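Local coordinates for peptidase M14 domain-containing protein (Shewanella amazonensis, PDB 2QVP) that is probably a zinc-dependent hydrolase of the peptidase M14 family, perhaps acting as a metallocarboxypeptidase, at residues L53-S58 with H155-A160; N67-A72 with D163-C168; T181-Q186 with A238-C243. All blocks are in the same frame, centred on the assembly; numbering follows the deposited sequence. Where two conformers were deposited one is given.

Contact 1 of 3, residues L53-S58 with H155-A160; sequences LYLLQS and HLLQVA
Leu55 on strand 53-57 and Leu156 on helix 155-160 reach toward each other tip to tip, where a helix packs on one face of the mixed beta-sheet of this alpha/beta metallopeptidase fold. The helix axis passes about 11.5 Å from the strand axis and is turned 40° to it, so long side chains must bridge the gap. In both leucines CG stands anti to the backbone N (chi1 179° in Leu55, -178° in Leu156), which sends the branched ends into the interface. Leu55 CD2 and Leu156 CD2 are only 3.3 Å apart, closer than usual for two methyl groups. Leu55 CD1 runs alongside Leu157 CD2 in the opposite sense, 3.8 Å away in one of the two conformers of Leu157. Leu105 of strand 101-105 lies against Leu55 and Leu157, and Leu150 of helix 145-152 against Leu157. Leu55 and Leu157 are thus the buried pair, with Leu156 at the partly exposed border. Toward the end of the strand the contact loosens. Here the chain of Gln57, extended beyond CG, runs obliquely across Leu156. Its amide nitrogen bonds to Ser103 OG in the sheet, while its contacts with the helix are long van der Waals approaches: Gln57 NE2 lies 4.2 Å from Leu156 CD1 and 4.4 Å from Ala160 CB.

Contact 2 of 3, residues N67-A72 with D163-C168; sequences NLLISA and DGILTC
Asp163 grips Asn67 twice where two parallel strands begin to pair. Asp163 N donates to Asn67 O, and with CG beside its own backbone N (chi1 -60°) the carboxylate folds back so that Asn67 N, 2.8 Å from Asp163 OD2, meets it on the anti side and out of its plane. The side-chain amide of Asn67 turns elsewhere, to Asn101 and Val159 O. Gly164 follows with a phi of 156°, and Leu68 CD1 comes in close beside it, 3.5 Å from Asp163 O. From Leu69-Ile165 through Ser71-Thr167 the ladder is regular, its bonds including Leu166 N to Leu69 O at 3.0 Å and Ser71 N to Leu166 O at 2.8 Å. Leu69 and Ile165 lie side by side toward helix 229-235, Ile165 CD1 being 4.0 Å from Leu69 CG. Ser71 OG sits between its backbone N and carbonyl carbon (chi1 55°); a bond to it from Thr167 OG1 is present in one conformer of Thr167 and so is tentative. Ile70, Leu166, Ala72 and Cys168 occupy the other face, where helix 252-270 packs on Leu166 and Cys168. Such parallel central strands sandwiched by helices typify the M14 fold; the side chains of Thr167 and Glu245, the predicted proton donor/acceptor, are about 8 Å apart.

Contact 3 of 3, residues T181-Q186 with A238-C243; sequences TFEPSQ and ARVGCC
Phe182 and Gly241 exchange two backbone hydrogen bonds, the hydrogen-bonded pair of a short antiparallel ladder: Phe182 N to Gly241 O at 3.0 Å and Gly241 N to Phe182 O at 2.9 Å. Both are bent at the acceptor; the first differs in that its donor stands 41° out of the carbonyl plane, not on a lone pair. Thr181 and Cys242 form the adjacent non-hydrogen-bonded pair, with Thr181 CG2 4.1 Å from Cys242 SG. On the other face of the sheet the Phe182 ring leans away, meeting Gly241 only with its edge, where Phe182 CD1 is 4.0 Å from Gly241 C. Val240 CB packs 3.5 Å from Phe182 O. Past the ladder the chains continue as loops. Pro184 centres an inverse gamma turn and lays its CG over the middle of the Arg239 guanidinium, 3.8 Å from Arg239 CZ. The arginine chain, bent at chi2 (63°), crosses the proline ring at about a right angle at the solvent-exposed end. The polar ends of Thr181 and Glu183 both turn to Ser192 in helix 190-200, whose Phe191 also touches Val240. Strand 220-222 borders Thr181 on its outer side, strand 165-171 pairs with Cys242, and helix 229-235 lies against the Phe182 ring, which also meets Phe225 edge-to-face.

Overall arrangement
The three contacts sample one mixed sheet from its middle outward. Contact 2 is the core, its centre about 6 Å from that of the chain, and joins two parallel strands by backbone bonds and buried side chains. Contact 3 joins antiparallel strands farther out, and its polar ladder gives way to a solvent-exposed proline-arginine pair; the two share a seam, as Ile165 and Thr167 probably hydrogen-bond to the backbone of Cys242. Contact 1 also lies farther out (centre about 13 Å from that of the chain) but is mostly buried, and it sets a helix on the sheet through apolar side chains, with no bond between its segments. It abuts contact 2 through Val159 O and Asn67 ND2, and helix 154-160 precedes strand 165-171 in the chain. Contacts 1 and 3 do not touch.

Contact 1 of 3, residues L53-S58 with H155-A160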
loop_
_atom_site.group_PDB
_atom_site.type_symbol
_atom_site.label_atom_id
_atom_site.label_comp_id
_atom_site.label_asym_id
_atom_site.label_seq_id
_atom_site.Cartn_x
_atom_site.Cartn_y
_atom_site.Cartn_z
ATOM N N LEU A 53 -6.235 13.129 2.799
ATOM C CA LEU A 53 -5.635 12.053 2.018
ATOM C C LEU A 53 -4.352 12.622 1.414
ATOM O O LEU A 53 -4.399 13.393 0.444
ATOM C CB LEU A 53 -6.528 11.527 0.885
ATOM C CG LEU A 53 -7.650 10.547 1.173
ATOM C CD1 LEU A 53 -8.757 11.236 1.981
ATOM C CD2 LEU A 53 -8.184 9.944 -0.191
ATOM N N TYR A 54 -3.213 12.210 1.974
ATOM C CA TYR A 54 -1.902 12.680 1.541
ATOM C C TYR A 54 -1.195 11.881 0.465
ATOM O O TYR A 54 -1.313 10.662 0.382
ATOM C CB TYR A 54 -0.904 12.668 2.729
ATOM C CG TYR A 54 -1.138 13.698 3.795
ATOM C CD1 TYR A 54 -0.950 15.061 3.527
ATOM C CD2 TYR A 54 -1.495 13.322 5.102
ATOM C CE1 TYR A 54 -1.146 16.023 4.516
ATOM C CE2 TYR A 54 -1.675 14.275 6.099
ATOM C CZ TYR A 54 -1.522 15.623 5.789
ATOM O OH TYR A 54 -1.710 16.576 6.754
ATOM N N LEU A 55 -0.421 12.600 -0.331
ATOM C CA LEU A 55 0.567 12.018 -1.212
ATOM C C LEU A 55 1.882 12.616 -0.719
ATOM O O LEU A 55 2.070 13.823 -0.790
ATOM C CB LEU A 55 0.348 12.382 -2.672
ATOM C CG LEU A 55 1.426 11.756 -3.583
ATOM C CD1 LEU A 55 1.249 10.204 -3.637
ATOM C CD2 LEU A 55 1.367 12.414 -4.931
ATOM N N LEU A 56 2.783 11.787 -0.207
ATOM C CA LEU A 56 4.063 12.259 0.279
ATOM C C LEU A 56 5.064 11.899 -0.799
ATOM O O LEU A 56 5.044 10.767 -1.280
ATOM C CB LEU A 56 4.440 11.582 1.599
ATOM C CG LEU A 56 3.538 11.739 2.823
ATOM C CD1 LEU A 56 4.195 11.123 4.031
ATOM C CD2 LEU A 56 3.190 13.184 3.103
ATOM N N GLN A 57 5.932 12.829 -1.185
ATOM C CA GLN A 57 6.934 12.561 -2.215
ATOM C C GLN A 57 8.309 12.935 -1.703
ATOM O O GLN A 57 8.469 13.968 -1.040
ATOM C CB GLN A 57 6.605 13.335 -3.500
ATOM C CG GLN A 57 5.305 12.863 -4.122
ATOM C CD GLN A 57 5.056 13.392 -5.503
ATOM O OE1 GLN A 57 4.882 14.608 -5.694
ATOM N NE2 GLN A 57 4.977 12.473 -6.490
ATOM N N SER A 58 9.298 12.105 -2.000
ATOM C CA SER A 58 10.651 12.391 -1.590
ATOM C C SER A 58 11.144 13.683 -2.280
ATOM O O SER A 58 10.651 14.041 -3.365
ATOM C CB SER A 58 11.585 11.211 -1.882
ATOM O OG SER A 58 11.573 10.822 -3.254
ATOM N N HIS A 155 -2.817 11.148 -13.347
ATOM C CA HIS A 155 -1.538 11.351 -14.016
ATOM C C HIS A 155 -0.363 11.358 -13.044
ATOM O O HIS A 155 0.622 10.654 -13.272
ATOM C CB HIS A 155 -1.559 12.653 -14.817
ATOM C CG HIS A 155 -0.296 12.899 -15.560
ATOM N ND1 HIS A 155 0.600 13.884 -15.201
ATOM C CD2 HIS A 155 0.258 12.243 -16.600
ATOM C CE1 HIS A 155 1.643 13.838 -16.011
ATOM N NE2 HIS A 155 1.453 12.859 -16.876
ATOM N N LEU A 156 -0.495 12.139 -11.970
ATOM C CA LEU A 156 0.517 12.212 -10.913
ATOM C C LEU A 156 0.852 10.836 -10.317
ATOM O O LEU A 156 2.015 10.526 -10.136
ATOM C CB LEU A 156 0.041 13.138 -9.779
ATOM C CG LEU A 156 0.949 13.415 -8.570
ATOM C CD1 LEU A 156 2.144 14.189 -9.014
ATOM C CD2 LEU A 156 0.193 14.172 -7.488
ATOM N N LEU A 157 -0.186 10.034 -10.040
ATOM C CA LEU A 157 -0.033 8.716 -9.427
ATOM C C LEU A 157 0.511 7.677 -10.403
ATOM O O LEU A 157 1.159 6.714 -9.985
ATOM C CB LEU A 157 -1.368 8.271 -8.841
ATOM C CG LEU A 157 -1.931 9.192 -7.754
ATOM C CD1 LEU A 157 -3.382 8.854 -7.512
ATOM C CD2 LEU A 157 -1.106 9.115 -6.448
ATOM N N GLN A 158 0.217 7.858 -11.686
ATOM C CA GLN A 158 0.732 6.988 -12.735
ATOM C C GLN A 158 2.236 7.240 -12.929
ATOM O O GLN A 158 3.021 6.291 -12.982
ATOM C CB GLN A 158 -0.049 7.178 -14.034
ATOM C CG GLN A 158 -1.515 6.685 -13.978
ATOM C CD GLN A 158 -2.360 7.141 -15.179
ATOM O OE1 GLN A 158 -2.079 8.158 -15.807
ATOM N NE2 GLN A 158 -3.386 6.379 -15.497
ATOM N N VAL A 159 2.625 8.516 -12.988
ATOM C CA VAL A 159 4.036 8.899 -13.062
ATOM C C VAL A 159 4.778 8.404 -11.818
ATOM O O VAL A 159 5.859 7.833 -11.932
ATOM C CB VAL A 159 4.241 10.444 -13.196
ATOM C CG1 VAL A 159 5.716 10.824 -13.088
ATOM C CG2 VAL A 159 3.645 10.963 -14.499
ATOM N N ALA A 160 4.158 8.595 -10.659
ATOM C CA ALA A 160 4.706 8.187 -9.352
ATOM C C ALA A 160 4.969 6.686 -9.231
ATOM O O ALA A 160 5.827 6.310 -8.481
ATOM C CB ALA A 160 3.791 8.640 -8.228
#

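Contact 2 of 3, residues N67-A72 with D163-C168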
loop_
_atom_site.group_PDB
_atom_site.type_symbol
_atom_site.label_atom_id
_atom_site.label_comp_id
_atom_site.label_asym_id
_atom_site.label_seq_id
_atom_site.Cartn_x
_atom_site.Cartn_y
_atom_site.Cartn_z
ATOM N N ASN A 67 10.623 5.636 -10.343
ATOM C CA ASN A 67 9.477 6.192 -9.684
ATOM C C ASN A 67 8.728 5.045 -9.068
ATOM O O ASN A 67 8.070 4.270 -9.779
ATOM C CB ASN A 67 8.566 6.927 -10.658
ATOM C CG ASN A 67 9.221 8.160 -11.273
ATOM O OD1 ASN A 67 10.358 8.512 -10.944
ATOM N ND2 ASN A 67 8.512 8.798 -12.207
ATOM N N LEU A 68 8.847 4.940 -7.746
ATOM C CA LEU A 68 8.165 3.926 -6.976
ATOM C C LEU A 68 7.057 4.564 -6.111
ATOM O O LEU A 68 7.255 5.620 -5.566
ATOM C CB LEU A 68 9.161 3.181 -6.096
ATOM C CG LEU A 68 9.764 1.853 -6.545
ATOM C CD1 LEU A 68 9.947 1.718 -8.052
ATOM C CD2 LEU A 68 11.041 1.606 -5.722
ATOM N N LEU A 69 5.893 3.913 -6.050
ATOM C CA LEU A 69 4.778 4.361 -5.202
ATOM C C LEU A 69 4.431 3.257 -4.210
ATOM O O LEU A 69 4.333 2.071 -4.592
ATOM C CB LEU A 69 3.553 4.729 -6.030
ATOM C CG LEU A 69 2.279 5.198 -5.283
ATOM C CD1 LEU A 69 2.535 6.427 -4.441
ATOM C CD2 LEU A 69 1.146 5.445 -6.259
ATOM N N ILE A 70 4.247 3.647 -2.948
ATOM C CA ILE A 70 3.807 2.762 -1.927
ATOM C C ILE A 70 2.476 3.275 -1.406
ATOM O O ILE A 70 2.403 4.431 -1.007
ATOM C CB ILE A 70 4.793 2.661 -0.752
ATOM C CG1 ILE A 70 6.204 2.234 -1.234
ATOM C CG2 ILE A 70 4.214 1.702 0.273
ATOM C CD1 ILE A 70 7.215 2.032 -0.130
ATOM N N SER A 71 1.430 2.436 -1.394
ATOM C CA SER A 71 0.131 2.873 -0.844
ATOM C C SER A 71 -0.344 1.972 0.309
ATOM O O SER A 71 0.018 0.794 0.393
ATOM C CB SER A 71 -0.946 2.998 -1.926
ATOM O OG SER A 71 -1.094 1.792 -2.651
ATOM N N ALA A 72 -1.128 2.544 1.211
ATOM C CA ALA A 72 -1.653 1.787 2.338
ATOM C C ALA A 72 -2.990 2.343 2.792
ATOM O O ALA A 72 -3.376 3.443 2.406
ATOM C CB ALA A 72 -0.650 1.778 3.506
ATOM N N ASP A 163 7.641 2.850 -12.318
ATOM C CA ASP A 163 8.582 1.745 -12.122
ATOM C C ASP A 163 8.172 0.727 -11.074
ATOM O O ASP A 163 8.922 -0.212 -10.832
ATOM C CB ASP A 163 9.963 2.330 -11.813
ATOM C CG ASP A 163 10.445 3.187 -12.943
ATOM O OD1 ASP A 163 10.795 2.609 -13.974
ATOM O OD2 ASP A 163 10.403 4.432 -12.822
ATOM N N GLY A 164 6.981 0.884 -10.502
ATOM C CA GLY A 164 6.468 -0.037 -9.497
ATOM C C GLY A 164 5.412 0.519 -8.552
ATOM O O GLY A 164 5.492 1.651 -8.157
ATOM N N ILE A 165 4.441 -0.324 -8.195
ATOM C CA ILE A 165 3.433 -0.060 -7.198
ATOM C C ILE A 165 3.455 -1.195 -6.151
ATOM O O ILE A 165 3.538 -2.381 -6.488
ATOM C CB ILE A 165 1.988 0.133 -7.778
ATOM C CG1 ILE A 165 0.956 0.249 -6.647
ATOM C CG2 ILE A 165 1.543 -0.966 -8.814
ATOM C CD1 ILE A 165 1.233 1.410 -5.707
ATOM N N LEU A 166 3.464 -0.812 -4.877
ATOM C CA LEU A 166 3.296 -1.743 -3.787
ATOM C C LEU A 166 2.139 -1.204 -2.950
ATOM O O LEU A 166 2.235 -0.053 -2.510
ATOM C CB LEU A 166 4.536 -1.835 -2.931
ATOM C CG LEU A 166 4.431 -2.566 -1.560
ATOM C CD1 LEU A 166 4.114 -4.041 -1.724
ATOM C CD2 LEU A 166 5.689 -2.417 -0.752
ATOM N N THR A 167 1.043 -1.972 -2.817
ATOM C CA THR A 167 -0.050 -1.586 -1.927
ATOM C C THR A 167 -0.042 -2.582 -0.769
ATOM O O THR A 167 0.044 -3.780 -0.968
ATOM C CB THR A 167 -1.411 -1.537 -2.604
ATOM O OG1 THR A 167 -1.291 -0.839 -3.842
ATOM C CG2 THR A 167 -2.379 -0.803 -1.730
ATOM N N CYS A 168 -0.142 -2.067 0.455
ATOM C CA CYS A 168 -0.019 -2.885 1.632
ATOM C C CYS A 168 -1.339 -3.183 2.307
ATOM O O CYS A 168 -1.862 -2.371 3.081
ATOM C CB CYS A 168 1.002 -2.216 2.561
ATOM S SG CYS A 168 2.664 -2.221 1.721
#

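Contact 3 of 3, residues T181-Q186 with A238-C243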
loop_
_atom_site.group_PDB
_atom_site.type_symbol
_atom_site.label_atom_id
_atom_site.label_comp_id
_atom_site.label_asym_id
_atom_site.label_seq_id
_atom_site.Cartn_x
_atom_site.Cartn_y
_atom_site.Cartn_z
ATOM N N THR A 181 0.817 -10.444 -7.172
ATOM C CA THR A 181 1.863 -9.740 -7.916
ATOM C C THR A 181 1.537 -9.623 -9.402
ATOM O O THR A 181 0.737 -10.382 -9.964
ATOM C CB THR A 181 3.250 -10.406 -7.743
ATOM O OG1 THR A 181 3.203 -11.728 -8.279
ATOM C CG2 THR A 181 3.674 -10.448 -6.268
ATOM N N PHE A 182 2.194 -8.651 -10.015
ATOM C CA PHE A 182 2.074 -8.336 -11.403
ATOM C C PHE A 182 3.473 -8.203 -11.982
ATOM O O PHE A 182 4.257 -7.378 -11.502
ATOM C CB PHE A 182 1.311 -7.018 -11.596
ATOM C CG PHE A 182 -0.104 -7.024 -11.049
ATOM C CD1 PHE A 182 -0.361 -6.686 -9.717
ATOM C CD2 PHE A 182 -1.165 -7.317 -11.873
ATOM C CE1 PHE A 182 -1.659 -6.698 -9.221
ATOM C CE2 PHE A 182 -2.455 -7.322 -11.395
ATOM C CZ PHE A 182 -2.713 -7.007 -10.080
ATOM N N GLU A 183 3.803 -9.027 -12.981
ATOM C CA GLU A 183 5.086 -8.906 -13.679
ATOM C C GLU A 183 4.819 -9.190 -15.127
ATOM O O GLU A 183 3.894 -9.957 -15.430
ATOM C CB GLU A 183 6.146 -9.881 -13.173
ATOM C CG GLU A 183 6.532 -9.776 -11.707
ATOM C CD GLU A 183 7.702 -10.715 -11.367
ATOM O OE1 GLU A 183 8.739 -10.596 -12.030
ATOM O OE2 GLU A 183 7.609 -11.539 -10.422
ATOM N N PRO A 184 5.619 -8.599 -16.044
ATOM C CA PRO A 184 5.424 -8.858 -17.486
ATOM C C PRO A 184 6.026 -10.206 -17.955
ATOM O O PRO A 184 6.938 -10.229 -18.778
ATOM C CB PRO A 184 6.116 -7.647 -18.124
ATOM C CG PRO A 184 7.253 -7.375 -17.168
ATOM C CD PRO A 184 6.714 -7.641 -15.804
ATOM N N SER A 185 5.509 -11.319 -17.433
ATOM C CA SER A 185 6.012 -12.666 -17.745
ATOM C C SER A 185 4.907 -13.714 -17.573
ATOM O O SER A 185 3.820 -13.379 -17.093
ATOM C CB SER A 185 7.210 -12.995 -16.859
ATOM O OG SER A 185 6.854 -12.908 -15.495
ATOM N N GLN A 186 5.182 -14.958 -17.983
ATOM C CA GLN A 186 4.201 -16.055 -17.890
ATOM C C GLN A 186 4.061 -16.563 -16.462
ATOM O O GLN A 186 2.976 -17.004 -16.089
ATOM C CB GLN A 186 4.537 -17.239 -18.819
ATOM N N ALA A 238 2.638 0.851 -14.802
ATOM C CA ALA A 238 3.566 0.450 -13.714
ATOM C C ALA A 238 4.256 -0.845 -14.135
ATOM O O ALA A 238 3.586 -1.808 -14.544
ATOM C CB ALA A 238 2.870 0.279 -12.354
ATOM N N ARG A 239 5.586 -0.836 -14.122
ATOM C CA ARG A 239 6.387 -1.978 -14.584
ATOM C C ARG A 239 6.023 -3.300 -13.865
ATOM O O ARG A 239 5.775 -4.327 -14.499
ATOM C CB ARG A 239 7.876 -1.611 -14.440
ATOM C CG ARG A 239 8.918 -2.692 -14.679
ATOM C CD ARG A 239 8.902 -3.199 -16.072
ATOM N NE ARG A 239 9.872 -4.280 -16.239
ATOM C CZ ARG A 239 10.116 -4.917 -17.390
ATOM N NH1 ARG A 239 9.460 -4.593 -18.520
ATOM N NH2 ARG A 239 11.029 -5.895 -17.413
ATOM N N VAL A 240 5.945 -3.241 -12.541
ATOM C CA VAL A 240 5.610 -4.396 -11.732
ATOM C C VAL A 240 4.669 -3.918 -10.654
ATOM O O VAL A 240 4.551 -2.702 -10.424
ATOM C CB VAL A 240 6.866 -5.035 -11.087
ATOM C CG1 VAL A 240 7.729 -5.715 -12.143
ATOM C CG2 VAL A 240 7.641 -3.978 -10.309
ATOM N N GLY A 241 3.980 -4.856 -10.007
ATOM C CA GLY A 241 3.074 -4.471 -8.925
ATOM C C GLY A 241 3.020 -5.512 -7.853
ATOM O O GLY A 241 3.335 -6.661 -8.091
ATOM N N CYS A 242 2.601 -5.104 -6.660
ATOM C CA CYS A 242 2.396 -6.044 -5.598
ATOM C C CYS A 242 1.319 -5.535 -4.657
ATOM O O CYS A 242 1.220 -4.341 -4.419
ATOM C CB CYS A 242 3.675 -6.278 -4.816
ATOM S SG CYS A 242 3.522 -7.470 -3.453
ATOM N N CYS A 243 0.468 -6.446 -4.217
ATOM C CA CYS A 243 -0.467 -6.177 -3.143
ATOM C C CYS A 243 -0.125 -7.250 -2.115
ATOM O O CYS A 243 -0.440 -8.408 -2.340
ATOM C CB CYS A 243 -1.902 -6.239 -3.605
ATOM S SG CYS A 243 -3.065 -6.018 -2.285
#